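Local coordinates for structural polyprotein, VP3 (Israeli acute paralysis virus, PDB 5CDD), which forms part of the viral capsid, where it probably serves as a structural protein of the shell, here within a pentamer, at residues 77-81 with 239-243; 91-96 with 133-139; 97-103 with 114-120; 140-144 with 258-262. One frame throughout, in Å; residues are numbered along the deposited sequence.

Interaction 1 (77-81 with 239-243)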
loop_
_atom_site.group_PDB
_atom_site.type_symbol
_atom_site.label_atom_id
_atom_site.label_comp_id
_atom_site.label_asym_id
_atom_site.label_seq_id
_atom_site.Cartn_x
_atom_site.Cartn_y
_atom_site.Cartn_z
ATOM N N ILE B 77 -14.801 -53.985 -56.630
ATOM C CA ILE B 77 -14.613 -52.544 -56.530
ATOM C C ILE B 77 -15.851 -51.840 -55.974
ATOM O O ILE B 77 -16.948 -52.404 -55.944
ATOM C CB ILE B 77 -14.275 -51.922 -57.900
ATOM C CG1 ILE B 77 -15.437 -52.137 -58.872
ATOM C CG2 ILE B 77 -13.005 -52.548 -58.444
ATOM C CD1 ILE B 77 -15.278 -51.421 -60.196
ATOM N N GLN B 78 -15.665 -50.597 -55.548
ATOM C CA GLN B 78 -16.742 -49.795 -54.983
ATOM C C GLN B 78 -17.552 -50.559 -53.931
ATOM O O GLN B 78 -18.766 -50.409 -53.841
ATOM C CB GLN B 78 -17.665 -49.285 -56.094
ATOM C CG GLN B 78 -16.979 -48.357 -57.084
ATOM C CD GLN B 78 -17.969 -47.564 -57.907
ATOM O OE1 GLN B 78 -18.834 -48.130 -58.577
ATOM N NE2 GLN B 78 -17.844 -46.244 -57.867
ATOM N N LYS B 79 -16.866 -51.380 -53.142
ATOM C CA LYS B 79 -17.494 -52.155 -52.077
ATOM C C LYS B 79 -16.586 -52.051 -50.858
ATOM O O LYS B 79 -15.420 -52.445 -50.915
ATOM C CB LYS B 79 -17.647 -53.625 -52.487
ATOM C CG LYS B 79 -18.281 -54.498 -51.411
ATOM C CD LYS B 79 -18.351 -55.965 -51.815
ATOM C CE LYS B 79 -18.818 -56.838 -50.651
ATOM N NZ LYS B 79 -17.911 -56.724 -49.471
ATOM N N PRO B 80 -17.107 -51.528 -49.734
ATOM C CA PRO B 80 -16.247 -51.415 -48.556
ATOM C C PRO B 80 -15.547 -52.719 -48.228
ATOM O O PRO B 80 -16.182 -53.769 -48.136
ATOM C CB PRO B 80 -17.215 -50.971 -47.460
ATOM C CG PRO B 80 -18.498 -51.590 -47.873
ATOM C CD PRO B 80 -18.517 -51.313 -49.362
ATOM N N ILE B 81 -14.229 -52.647 -48.069
ATOM C CA ILE B 81 -13.429 -53.821 -47.749
ATOM C C ILE B 81 -14.021 -54.609 -46.592
ATOM O O ILE B 81 -14.152 -54.097 -45.481
ATOM C CB ILE B 81 -11.989 -53.431 -47.392
ATOM C CG1 ILE B 81 -11.255 -53.029 -48.665
ATOM C CG2 ILE B 81 -11.290 -54.592 -46.686
ATOM C CD1 ILE B 81 -9.877 -52.507 -48.449
ATOM N N CYS B 239 -14.845 -44.421 -45.495
ATOM C CA CYS B 239 -15.125 -45.673 -46.175
ATOM C C CYS B 239 -13.985 -46.033 -47.116
ATOM O O CYS B 239 -13.592 -45.230 -47.965
ATOM C CB CYS B 239 -16.439 -45.554 -46.946
ATOM S SG CYS B 239 -17.088 -47.120 -47.538
ATOM N N ILE B 240 -13.456 -47.244 -46.958
ATOM C CA ILE B 240 -12.355 -47.717 -47.788
ATOM C C ILE B 240 -12.848 -48.734 -48.821
ATOM O O ILE B 240 -13.118 -49.891 -48.491
ATOM C CB ILE B 240 -11.256 -48.363 -46.918
ATOM C CG1 ILE B 240 -10.838 -47.392 -45.812
ATOM C CG2 ILE B 240 -10.053 -48.722 -47.776
ATOM C CD1 ILE B 240 -9.819 -47.955 -44.846
ATOM N N ARG B 241 -12.960 -48.294 -50.073
ATOM C CA ARG B 241 -13.430 -49.152 -51.156
ATOM C C ARG B 241 -12.461 -49.136 -52.333
ATOM O O ARG B 241 -11.937 -48.085 -52.701
ATOM C CB ARG B 241 -14.805 -48.685 -51.642
ATOM C CG ARG B 241 -15.843 -48.549 -50.546
ATOM C CD ARG B 241 -17.199 -48.165 -51.114
ATOM N NE ARG B 241 -17.123 -46.991 -51.976
ATOM C CZ ARG B 241 -18.182 -46.336 -52.439
ATOM N NH1 ARG B 241 -19.404 -46.739 -52.119
ATOM N NH2 ARG B 241 -18.021 -45.280 -53.224
ATOM N N PRO B 242 -12.210 -50.307 -52.938
ATOM C CA PRO B 242 -11.295 -50.379 -54.080
ATOM C C PRO B 242 -11.884 -49.706 -55.318
ATOM O O PRO B 242 -13.047 -49.923 -55.653
ATOM C CB PRO B 242 -11.116 -51.882 -54.286
ATOM C CG PRO B 242 -11.376 -52.458 -52.923
ATOM C CD PRO B 242 -12.558 -51.656 -52.461
ATOM N N VAL B 243 -11.087 -48.879 -55.986
ATOM C CA VAL B 243 -11.530 -48.207 -57.205
ATOM C C VAL B 243 -11.076 -49.091 -58.360
ATOM O O VAL B 243 -11.792 -49.279 -59.346
ATOM C CB VAL B 243 -10.882 -46.814 -57.352
ATOM C CG1 VAL B 243 -11.221 -46.219 -58.708
ATOM C CG2 VAL B 243 -11.371 -45.902 -56.250
#
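The carbonyl oxygen of Pro242 receives Gln78 N at 2.7 Å in a nearly straight bond (165°), tying a loop to a strand of the jelly-roll beta sandwich common to rhinovirus-like capsid proteins. A second anchor follows three residues on, where Ile81 N meets Ile240 O at 3.0 Å. Although residues 77-81 form no regular strand, these two bonds clamp them along the strand 239-242. Between the anchors the loop arches over Arg241. Proline suits residue 80, where the loop comes closest to Arg241, since its nitrogen has no N-H to satisfy and can lie against the aliphatic CG of Arg241, while the Pro80 ring runs beside the arginine chain in the same direction. With CG beside the backbone N (chi1 -53°) and the chain bent at chi3, the guanidinium comes to lie with Gln78 CA over one face. Its charge is met beyond the loop by a salt bridge to Glu154, on the adjoining strand 150-159, and by the carbonyl oxygens of Ala183 and Leu178. On the buried side Ile81 CD1 meets Ile240 CG2 at 3.8 Å, branched chains filling the apolar interior. Beside the Ile81-Ile240 bond, Pro80 CB rests 3.9 Å from Cys239 SG.

Interaction 2 (91-96 with 133-139)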
loop_
_atom_site.group_PDB
_atom_site.type_symbol
_atom_site.label_atom_id
_atom_site.label_comp_id
_atom_site.label_asym_id
_atom_site.label_seq_id
_atom_site.Cartn_x
_atom_site.Cartn_y
_atom_site.Cartn_z
ATOM N N ILE B 91 -15.165 -46.723 -41.126
ATOM C CA ILE B 91 -14.639 -46.222 -39.863
ATOM C C ILE B 91 -15.371 -44.995 -39.330
ATOM O O ILE B 91 -15.370 -43.936 -39.960
ATOM C CB ILE B 91 -13.145 -45.863 -40.001
ATOM C CG1 ILE B 91 -12.365 -47.084 -40.492
ATOM C CG2 ILE B 91 -12.597 -45.387 -38.663
ATOM C CD1 ILE B 91 -10.905 -46.811 -40.752
ATOM N N PRO B 92 -16.015 -45.125 -38.158
ATOM C CA PRO B 92 -16.733 -43.989 -37.577
ATOM C C PRO B 92 -15.731 -42.896 -37.212
ATOM O O PRO B 92 -14.825 -43.121 -36.406
ATOM C CB PRO B 92 -17.395 -44.593 -36.339
ATOM C CG PRO B 92 -17.597 -46.019 -36.724
ATOM C CD PRO B 92 -16.297 -46.360 -37.407
ATOM N N VAL B 93 -15.881 -41.723 -37.817
ATOM C CA VAL B 93 -14.979 -40.614 -37.539
ATOM C C VAL B 93 -15.346 -39.973 -36.207
ATOM O O VAL B 93 -16.403 -39.368 -36.078
ATOM C CB VAL B 93 -15.051 -39.547 -38.649
ATOM C CG1 VAL B 93 -14.165 -38.365 -38.296
ATOM C CG2 VAL B 93 -14.615 -40.151 -39.971
ATOM N N GLY B 94 -14.472 -40.113 -35.216
ATOM C CA GLY B 94 -14.743 -39.538 -33.912
ATOM C C GLY B 94 -13.688 -39.925 -32.898
ATOM O O GLY B 94 -13.036 -40.962 -33.036
ATOM N N MET B 95 -13.524 -39.097 -31.871
ATOM C CA MET B 95 -12.527 -39.351 -30.838
ATOM C C MET B 95 -12.884 -40.531 -29.932
ATOM O O MET B 95 -12.005 -41.293 -29.534
ATOM C CB MET B 95 -12.311 -38.086 -30.003
ATOM C CG MET B 95 -10.954 -38.022 -29.320
ATOM S SD MET B 95 -10.555 -36.369 -28.714
ATOM C CE MET B 95 -10.592 -36.627 -26.944
ATOM N N PRO B 96 -14.177 -40.696 -29.589
ATOM C CA PRO B 96 -14.599 -41.806 -28.726
ATOM C C PRO B 96 -14.319 -43.164 -29.370
ATOM O O PRO B 96 -14.077 -43.249 -30.575
ATOM C CB PRO B 96 -16.096 -41.561 -28.555
ATOM C CG PRO B 96 -16.215 -40.081 -28.681
ATOM C CD PRO B 96 -15.309 -39.787 -29.845
ATOM N N TRP B 133 -16.678 -33.858 -26.643
ATOM C CA TRP B 133 -15.393 -33.618 -27.284
ATOM C C TRP B 133 -15.524 -32.799 -28.561
ATOM O O TRP B 133 -16.625 -32.535 -29.046
ATOM C CB TRP B 133 -14.714 -34.944 -27.632
ATOM C CG TRP B 133 -15.463 -35.736 -28.666
ATOM C CD1 TRP B 133 -16.518 -36.573 -28.451
ATOM C CD2 TRP B 133 -15.241 -35.723 -30.083
ATOM N NE1 TRP B 133 -16.970 -37.083 -29.646
ATOM C CE2 TRP B 133 -16.205 -36.577 -30.663
ATOM C CE3 TRP B 133 -14.324 -35.071 -30.919
ATOM C CZ2 TRP B 133 -16.278 -36.797 -32.043
ATOM C CZ3 TRP B 133 -14.397 -35.289 -32.293
ATOM C CH2 TRP B 133 -15.369 -36.147 -32.840
ATOM N N ARG B 134 -14.373 -32.416 -29.100
ATOM C CA ARG B 134 -14.279 -31.643 -30.331
ATOM C C ARG B 134 -12.822 -31.740 -30.761
ATOM O O ARG B 134 -11.926 -31.369 -30.002
ATOM C CB ARG B 134 -14.649 -30.182 -30.076
ATOM C CG ARG B 134 -14.584 -29.309 -31.313
ATOM C CD ARG B 134 -14.711 -27.841 -30.958
ATOM N NE ARG B 134 -14.622 -26.991 -32.142
ATOM C CZ ARG B 134 -15.611 -26.805 -33.009
ATOM N NH1 ARG B 134 -16.776 -27.408 -32.825
ATOM N NH2 ARG B 134 -15.433 -26.024 -34.065
ATOM N N ALA B 135 -12.577 -32.248 -31.964
ATOM C CA ALA B 135 -11.206 -32.385 -32.433
ATOM C C ALA B 135 -11.088 -32.753 -33.904
ATOM O O ALA B 135 -12.076 -33.065 -34.570
ATOM C CB ALA B 135 -10.478 -33.424 -31.585
ATOM N N THR B 136 -9.857 -32.699 -34.401
ATOM C CA THR B 136 -9.556 -33.049 -35.779
ATOM C C THR B 136 -9.048 -34.482 -35.736
ATOM O O THR B 136 -7.979 -34.751 -35.191
ATOM C CB THR B 136 -8.457 -32.141 -36.363
ATOM O OG1 THR B 136 -8.940 -30.793 -36.440
ATOM C CG2 THR B 136 -8.058 -32.610 -37.749
ATOM N N MET B 137 -9.825 -35.404 -36.294
ATOM C CA MET B 137 -9.445 -36.807 -36.295
ATOM C C MET B 137 -8.453 -37.129 -37.399
ATOM O O MET B 137 -8.661 -36.772 -38.559
ATOM C CB MET B 137 -10.686 -37.686 -36.437
ATOM C CG MET B 137 -11.688 -37.501 -35.309
ATOM S SD MET B 137 -10.897 -37.558 -33.686
ATOM C CE MET B 137 -10.299 -39.247 -33.653
ATOM N N CYS B 138 -7.371 -37.805 -37.029
ATOM C CA CYS B 138 -6.340 -38.170 -37.988
ATOM C C CYS B 138 -6.233 -39.679 -38.138
ATOM O O CYS B 138 -6.271 -40.421 -37.154
ATOM C CB CYS B 138 -4.997 -37.594 -37.552
ATOM S SG CYS B 138 -5.006 -35.801 -37.400
ATOM N N TYR B 139 -6.095 -40.121 -39.383
ATOM C CA TYR B 139 -5.993 -41.538 -39.695
ATOM C C TYR B 139 -4.889 -41.771 -40.719
ATOM O O TYR B 139 -4.808 -41.059 -41.719
ATOM C CB TYR B 139 -7.327 -42.035 -40.265
ATOM C CG TYR B 139 -8.510 -41.805 -39.352
ATOM C CD1 TYR B 139 -8.768 -42.664 -38.286
ATOM C CD2 TYR B 139 -9.361 -40.713 -39.540
ATOM C CE1 TYR B 139 -9.843 -42.445 -37.427
ATOM C CE2 TYR B 139 -10.441 -40.483 -38.682
ATOM C CZ TYR B 139 -10.674 -41.355 -37.628
ATOM O OH TYR B 139 -11.731 -41.135 -36.769
#
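Met95 and Pro96 lie on one face of the Trp133 indole, and this is the close-fitting half of the contact. Met95 CB stands 4.0 Å from the centroid of the six-membered ring, while Pro96 CD covers the five-membered ring at 3.5 Å from its centroid; both are CH-pi contacts, and the Pro96 side chain runs roughly at right angles to that of Trp133. A broad aromatic surface suits this place, because it can receive two consecutive residues of a turning loop. Four residues on, Met137 bends at both chi2 (-48°) and chi3 (-64°), which folds its thioether back against the loop, with SD 4.0 Å from Met95 CB. Packing is looser at the other end. There Gly94 N makes just a weak bond to Tyr139 OH, 3.3 Å away, and Ile91 CG2 approaches Tyr139 CE1 obliquely at 4.2 Å. This looser end does not open to solvent, for all the touching residues are buried. Val93 CG1 bridges the halves, lying at the tyrosine edge and also against Met137 CG. The loop leaves strand 90-92, which pairs with strand 236-247 in one sheet, and passes over strand 132-144 of the other, with Val267 and Val269 of strand 267-270 packing against Met95.

Interaction 3 (97-103 with 114-120)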
loop_
_atom_site.group_PDB
_atom_site.type_symbol
_atom_site.label_atom_id
_atom_site.label_comp_id
_atom_site.label_asym_id
_atom_site.label_seq_id
_atom_site.Cartn_x
_atom_site.Cartn_y
_atom_site.Cartn_z
ATOM N N CYS B 97 -14.358 -44.226 -28.572
ATOM C CA CYS B 97 -14.108 -45.563 -29.096
ATOM C C CYS B 97 -15.383 -46.120 -29.725
ATOM O O CYS B 97 -16.481 -45.898 -29.216
ATOM C CB CYS B 97 -13.623 -46.489 -27.980
ATOM S SG CYS B 97 -12.763 -47.951 -28.600
ATOM N N TYR B 98 -15.234 -46.844 -30.831
ATOM C CA TYR B 98 -16.384 -47.405 -31.530
ATOM C C TYR B 98 -16.367 -48.927 -31.635
ATOM O O TYR B 98 -17.395 -49.545 -31.918
ATOM C CB TYR B 98 -16.477 -46.799 -32.932
ATOM C CG TYR B 98 -15.233 -47.005 -33.767
ATOM C CD1 TYR B 98 -14.953 -48.242 -34.348
ATOM C CD2 TYR B 98 -14.321 -45.967 -33.957
ATOM C CE1 TYR B 98 -13.795 -48.442 -35.097
ATOM C CE2 TYR B 98 -13.159 -46.156 -34.702
ATOM C CZ TYR B 98 -12.904 -47.396 -35.269
ATOM O OH TYR B 98 -11.758 -47.589 -36.002
ATOM N N SER B 99 -15.207 -49.530 -31.405
ATOM C CA SER B 99 -15.087 -50.980 -31.494
ATOM C C SER B 99 -14.968 -51.637 -30.126
ATOM O O SER B 99 -14.286 -51.128 -29.237
ATOM C CB SER B 99 -13.872 -51.357 -32.346
ATOM O OG SER B 99 -12.673 -50.874 -31.766
ATOM N N LYS B 100 -15.639 -52.773 -29.967
ATOM C CA LYS B 100 -15.601 -53.512 -28.713
ATOM C C LYS B 100 -15.740 -55.003 -28.974
ATOM O O LYS B 100 -16.192 -55.424 -30.039
ATOM C CB LYS B 100 -16.729 -53.055 -27.783
ATOM C CG LYS B 100 -18.120 -53.414 -28.266
ATOM C CD LYS B 100 -19.185 -52.859 -27.337
ATOM C CE LYS B 100 -20.572 -53.064 -27.917
ATOM N NZ LYS B 100 -21.615 -52.358 -27.129
ATOM N N SER B 101 -15.334 -55.796 -27.992
ATOM C CA SER B 101 -15.418 -57.244 -28.073
ATOM C C SER B 101 -16.175 -57.705 -26.838
ATOM O O SER B 101 -16.056 -57.101 -25.774
ATOM C CB SER B 101 -14.019 -57.857 -28.085
ATOM O OG SER B 101 -14.086 -59.271 -28.083
ATOM N N ILE B 102 -16.959 -58.766 -26.973
ATOM C CA ILE B 102 -17.719 -59.265 -25.840
ATOM C C ILE B 102 -17.166 -60.569 -25.298
ATOM O O ILE B 102 -17.101 -61.579 -26.000
ATOM C CB ILE B 102 -19.195 -59.448 -26.210
ATOM C CG1 ILE B 102 -19.797 -58.081 -26.531
ATOM C CG2 ILE B 102 -19.951 -60.110 -25.064
ATOM C CD1 ILE B 102 -21.223 -58.142 -26.963
ATOM N N ARG B 103 -16.759 -60.524 -24.034
ATOM C CA ARG B 103 -16.202 -61.680 -23.355
ATOM C C ARG B 103 -17.341 -62.420 -22.667
ATOM O O ARG B 103 -17.901 -61.943 -21.678
ATOM C CB ARG B 103 -15.179 -61.226 -22.315
ATOM C CG ARG B 103 -14.298 -62.341 -21.802
ATOM C CD ARG B 103 -14.162 -62.295 -20.296
ATOM N NE ARG B 103 -13.247 -63.328 -19.824
ATOM C CZ ARG B 103 -13.033 -63.608 -18.545
ATOM N NH1 ARG B 103 -12.180 -64.565 -18.209
ATOM N NH2 ARG B 103 -13.677 -62.936 -17.601
ATOM N N GLU B 114 -21.862 -61.609 -20.095
ATOM C CA GLU B 114 -21.185 -60.876 -21.156
ATOM C C GLU B 114 -20.581 -59.580 -20.631
ATOM O O GLU B 114 -21.268 -58.772 -20.008
ATOM C CB GLU B 114 -22.158 -60.541 -22.285
ATOM C CG GLU B 114 -22.774 -61.739 -22.969
ATOM C CD GLU B 114 -23.573 -61.344 -24.195
ATOM O OE1 GLU B 114 -24.479 -60.492 -24.066
ATOM O OE2 GLU B 114 -23.293 -61.886 -25.287
ATOM N N THR B 115 -19.293 -59.390 -20.896
ATOM C CA THR B 115 -18.585 -58.187 -20.473
ATOM C C THR B 115 -18.011 -57.496 -21.705
ATOM O O THR B 115 -17.374 -58.138 -22.539
ATOM C CB THR B 115 -17.421 -58.523 -19.513
ATOM O OG1 THR B 115 -17.940 -59.111 -18.316
ATOM C CG2 THR B 115 -16.647 -57.265 -19.157
ATOM N N GLU B 116 -18.242 -56.193 -21.822
ATOM C CA GLU B 116 -17.731 -55.432 -22.958
ATOM C C GLU B 116 -16.262 -55.081 -22.746
ATOM O O GLU B 116 -15.884 -54.555 -21.698
ATOM C CB GLU B 116 -18.520 -54.134 -23.144
ATOM C CG GLU B 116 -20.007 -54.310 -23.385
ATOM C CD GLU B 116 -20.714 -52.986 -23.629
ATOM O OE1 GLU B 116 -20.611 -52.084 -22.770
ATOM O OE2 GLU B 116 -21.370 -52.852 -24.680
ATOM N N VAL B 117 -15.437 -55.387 -23.741
ATOM C CA VAL B 117 -14.013 -55.077 -23.687
ATOM C C VAL B 117 -13.719 -54.186 -24.882
ATOM O O VAL B 117 -13.827 -54.603 -26.032
ATOM C CB VAL B 117 -13.141 -56.335 -23.774
ATOM C CG1 VAL B 117 -11.677 -55.950 -23.733
ATOM C CG2 VAL B 117 -13.455 -57.256 -22.620
ATOM N N ILE B 118 -13.340 -52.952 -24.596
ATOM C CA ILE B 118 -13.070 -51.965 -25.623
ATOM C C ILE B 118 -11.567 -51.715 -25.792
ATOM O O ILE B 118 -10.890 -51.305 -24.852
ATOM C CB ILE B 118 -13.810 -50.666 -25.247
ATOM C CG1 ILE B 118 -15.252 -51.007 -24.838
ATOM C CG2 ILE B 118 -13.818 -49.714 -26.407
ATOM C CD1 ILE B 118 -15.988 -49.888 -24.144
ATOM N N ASP B 119 -11.048 -51.982 -26.990
ATOM C CA ASP B 119 -9.625 -51.780 -27.281
ATOM C C ASP B 119 -9.342 -50.327 -27.645
ATOM O O ASP B 119 -9.157 -49.983 -28.811
ATOM C CB ASP B 119 -9.164 -52.689 -28.428
ATOM C CG ASP B 119 -9.866 -52.381 -29.746
ATOM O OD1 ASP B 119 -9.291 -52.686 -30.815
ATOM O OD2 ASP B 119 -10.995 -51.842 -29.712
ATOM N N ALA B 120 -9.303 -49.478 -26.628
ATOM C CA ALA B 120 -9.066 -48.057 -26.820
ATOM C C ALA B 120 -7.656 -47.679 -27.259
ATOM O O ALA B 120 -6.668 -48.305 -26.873
ATOM C CB ALA B 120 -9.416 -47.304 -25.545
#
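A beta hairpin of strands 101-106 and 111-118 holds this contact, and its regular part is antiparallel. Ser101 and Val117 form a hydrogen-bonded pair, the two N-to-O bonds (Ser101 N to Val117 O, Val117 N to Ser101 O) both 2.7 Å long. Arg103 and Thr115 form the next such pair, with Arg103 N to Thr115 O at 2.9 Å and 168°. Between them the non-hydrogen-bonded pair Ile102 and Glu116 faces the other way, and Ile102 CG2 packs on Glu114 CB at 3.6 Å. Side chains add further links at and beyond the end of the pairing. Ser99 OG donates to the syn lone pair of Asp119 OD2 at 2.8 Å; the short serine side chain has OG placed between the backbone N and carbonyl carbon (chi1 61°), which brings it within reach of the carboxylate. Lys66 NZ reaches the same hydroxyl. Lys100, extended beyond CG, spans enough length to join Glu116 OE2 in a salt bridge, and its ammonium is also held by the carbonyl oxygens of Ile219 and Ala222. Glu114, Thr115 and Ile118 pair with a strand of a neighbouring subunit, so the hairpin continues as an intersubunit antiparallel sheet, an arrangement typical of beta augmentation at a protein interface.

Interaction 4 (140-144 with 258-262)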
loop_
_atom_site.group_PDB
_atom_site.type_symbol
_atom_site.label_atom_id
_atom_site.label_comp_id
_atom_site.label_asym_id
_atom_site.label_seq_id
_atom_site.Cartn_x
_atom_site.Cartn_y
_atom_site.Cartn_z
ATOM N N ARG B 140 -4.033 -42.754 -40.462
ATOM C CA ARG B 140 -2.966 -43.087 -41.397
ATOM C C ARG B 140 -3.256 -44.474 -41.942
ATOM O O ARG B 140 -3.367 -45.433 -41.182
ATOM C CB ARG B 140 -1.601 -43.067 -40.709
ATOM C CG ARG B 140 -0.435 -43.371 -41.641
ATOM C CD ARG B 140 0.883 -42.870 -41.055
ATOM N NE ARG B 140 1.227 -43.522 -39.794
ATOM C CZ ARG B 140 1.877 -44.676 -39.690
ATOM N NH1 ARG B 140 2.268 -45.317 -40.776
ATOM N NH2 ARG B 140 2.130 -45.186 -38.494
ATOM N N ILE B 141 -3.384 -44.570 -43.261
ATOM C CA ILE B 141 -3.686 -45.832 -43.918
ATOM C C ILE B 141 -2.475 -46.348 -44.686
ATOM O O ILE B 141 -2.035 -45.746 -45.668
ATOM C CB ILE B 141 -4.876 -45.656 -44.869
ATOM C CG1 ILE B 141 -6.060 -45.076 -44.087
ATOM C CG2 ILE B 141 -5.240 -46.989 -45.508
ATOM C CD1 ILE B 141 -7.247 -44.712 -44.949
ATOM N N THR B 142 -1.943 -47.471 -44.214
ATOM C CA THR B 142 -0.776 -48.089 -44.822
ATOM C C THR B 142 -1.157 -49.384 -45.533
ATOM O O THR B 142 -1.972 -50.160 -45.039
ATOM C CB THR B 142 0.290 -48.428 -43.763
ATOM O OG1 THR B 142 0.554 -47.277 -42.949
ATOM C CG2 THR B 142 1.572 -48.883 -44.442
ATOM N N VAL B 143 -0.558 -49.620 -46.693
ATOM C CA VAL B 143 -0.827 -50.832 -47.452
ATOM C C VAL B 143 0.450 -51.662 -47.482
ATOM O O VAL B 143 1.369 -51.375 -48.250
ATOM C CB VAL B 143 -1.253 -50.512 -48.902
ATOM C CG1 VAL B 143 -1.560 -51.799 -49.640
ATOM C CG2 VAL B 143 -2.471 -49.601 -48.903
ATOM N N VAL B 144 0.508 -52.681 -46.633
ATOM C CA VAL B 144 1.678 -53.544 -46.570
ATOM C C VAL B 144 1.677 -54.454 -47.795
ATOM O O VAL B 144 0.944 -55.440 -47.850
ATOM C CB VAL B 144 1.665 -54.394 -45.290
ATOM C CG1 VAL B 144 2.941 -55.196 -45.195
ATOM C CG2 VAL B 144 1.515 -53.493 -44.069
ATOM N N ILE B 258 -3.976 -53.815 -44.955
ATOM C CA ILE B 258 -4.216 -52.387 -44.835
ATOM C C ILE B 258 -4.246 -52.040 -43.352
ATOM O O ILE B 258 -5.181 -52.401 -42.639
ATOM C CB ILE B 258 -5.551 -51.986 -45.481
ATOM C CG1 ILE B 258 -5.566 -52.429 -46.943
ATOM C CG2 ILE B 258 -5.743 -50.478 -45.388
ATOM C CD1 ILE B 258 -6.858 -52.142 -47.652
ATOM N N VAL B 259 -3.206 -51.356 -42.890
ATOM C CA VAL B 259 -3.116 -50.962 -41.491
ATOM C C VAL B 259 -3.689 -49.560 -41.311
ATOM O O VAL B 259 -3.422 -48.664 -42.112
ATOM C CB VAL B 259 -1.652 -50.976 -41.005
ATOM C CG1 VAL B 259 -1.591 -50.663 -39.520
ATOM C CG2 VAL B 259 -1.029 -52.330 -41.287
ATOM N N VAL B 260 -4.480 -49.379 -40.258
ATOM C CA VAL B 260 -5.094 -48.086 -39.982
ATOM C C VAL B 260 -4.730 -47.567 -38.596
ATOM O O VAL B 260 -5.020 -48.211 -37.588
ATOM C CB VAL B 260 -6.630 -48.168 -40.082
ATOM C CG1 VAL B 260 -7.240 -46.797 -39.839
ATOM C CG2 VAL B 260 -7.034 -48.701 -41.446
ATOM N N TRP B 261 -4.091 -46.400 -38.558
ATOM C CA TRP B 261 -3.696 -45.777 -37.300
ATOM C C TRP B 261 -4.675 -44.655 -36.972
ATOM O O TRP B 261 -5.216 -44.016 -37.874
ATOM C CB TRP B 261 -2.282 -45.203 -37.399
ATOM C CG TRP B 261 -1.216 -46.232 -37.624
ATOM C CD1 TRP B 261 -0.979 -46.935 -38.772
ATOM C CD2 TRP B 261 -0.236 -46.670 -36.675
ATOM N NE1 TRP B 261 0.090 -47.783 -38.597
ATOM C CE2 TRP B 261 0.564 -47.640 -37.319
ATOM C CE3 TRP B 261 0.044 -46.337 -35.342
ATOM C CZ2 TRP B 261 1.627 -48.282 -36.674
ATOM C CZ3 TRP B 261 1.103 -46.976 -34.701
ATOM C CH2 TRP B 261 1.880 -47.937 -35.369
ATOM N N LYS B 262 -4.893 -44.416 -35.683
ATOM C CA LYS B 262 -5.818 -43.374 -35.253
ATOM C C LYS B 262 -5.265 -42.499 -34.132
ATOM O O LYS B 262 -4.594 -42.984 -33.220
ATOM C CB LYS B 262 -7.136 -44.010 -34.796
ATOM C CG LYS B 262 -8.152 -43.021 -34.247
ATOM C CD LYS B 262 -9.406 -43.725 -33.749
ATOM C CE LYS B 262 -10.409 -42.729 -33.187
ATOM N NZ LYS B 262 -11.676 -43.378 -32.752
#
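Arg140 lays its guanidinium over Trp261 while the two backbones pair beneath them. The residues lie side by side on one face of an antiparallel sheet, and CZ stands 3.8 Å from the centroid of the five-membered ring of Trp261, only 12° off the ring normal, in a cation-pi stack whose planes are tilted by 27°. The chain runs out with CG opposite the backbone nitrogen (chi1 -178°), then bends at chi3, which turns the flat group onto the indole; NH2 lies over the ring. The two terminal nitrogens find acceptors outside the strands: NH1 forms a salt bridge with Glu200, and NH2 one with Glu123 of a neighbouring subunit. Glu200 OE2, the oxygen that meets NH1, also accepts from Thr142 OG1, so a single carboxylate oxygen serves both.

Between the strands the backbone bonds in two reciprocal pairs. Arg140 N reaches Trp261 O at 3.1 Å and Trp261 N returns to Arg140 O at 2.9 Å; Thr142 N to Val259 O and Val259 N to Thr142 O are both 2.8 Å. The intervening residues bond outward, Ile141 with Val201 and Val260 with Lys66 among them. On the opposite face the surroundings are apolar, as suits beta-branched residues facing a sandwich core: Ile141 CG2 meets Ile258 CG2 at 3.5 Å, with the two chains pointing the same way. The strands thus present one apolar face and one mixed face on which Arg140 carries the charge. Because the guanidinium is met by carboxylates as well as by an aromatic face, its positive charge is probably well stabilised, and the same group links this sheet to the neighbouring subunit.

How the interactions relate
Interactions 1 and 4 sit on the same side of the chain's centre, 15 Å apart between centres, and meet through isoleucines: Ile240 CD1 lies 4.1 Å from Ile141 CD1, joining the two sheets of the sandwich. Interactions 2 and 4 share strand 132-144. Lys262, next to Trp261, sends its NZ to Gly94 O at 2.8 Å, a probable hydrogen bond, and forms a salt bridge with Glu124. Interaction 3 follows directly from the loop of interaction 2; Tyr98 OH touches Ile91 CG2 at 3.6 Å, while Tyr98 also packs against Lys262. Interactions 1 and 3 are the most distant pair, with centres about 26 Å apart.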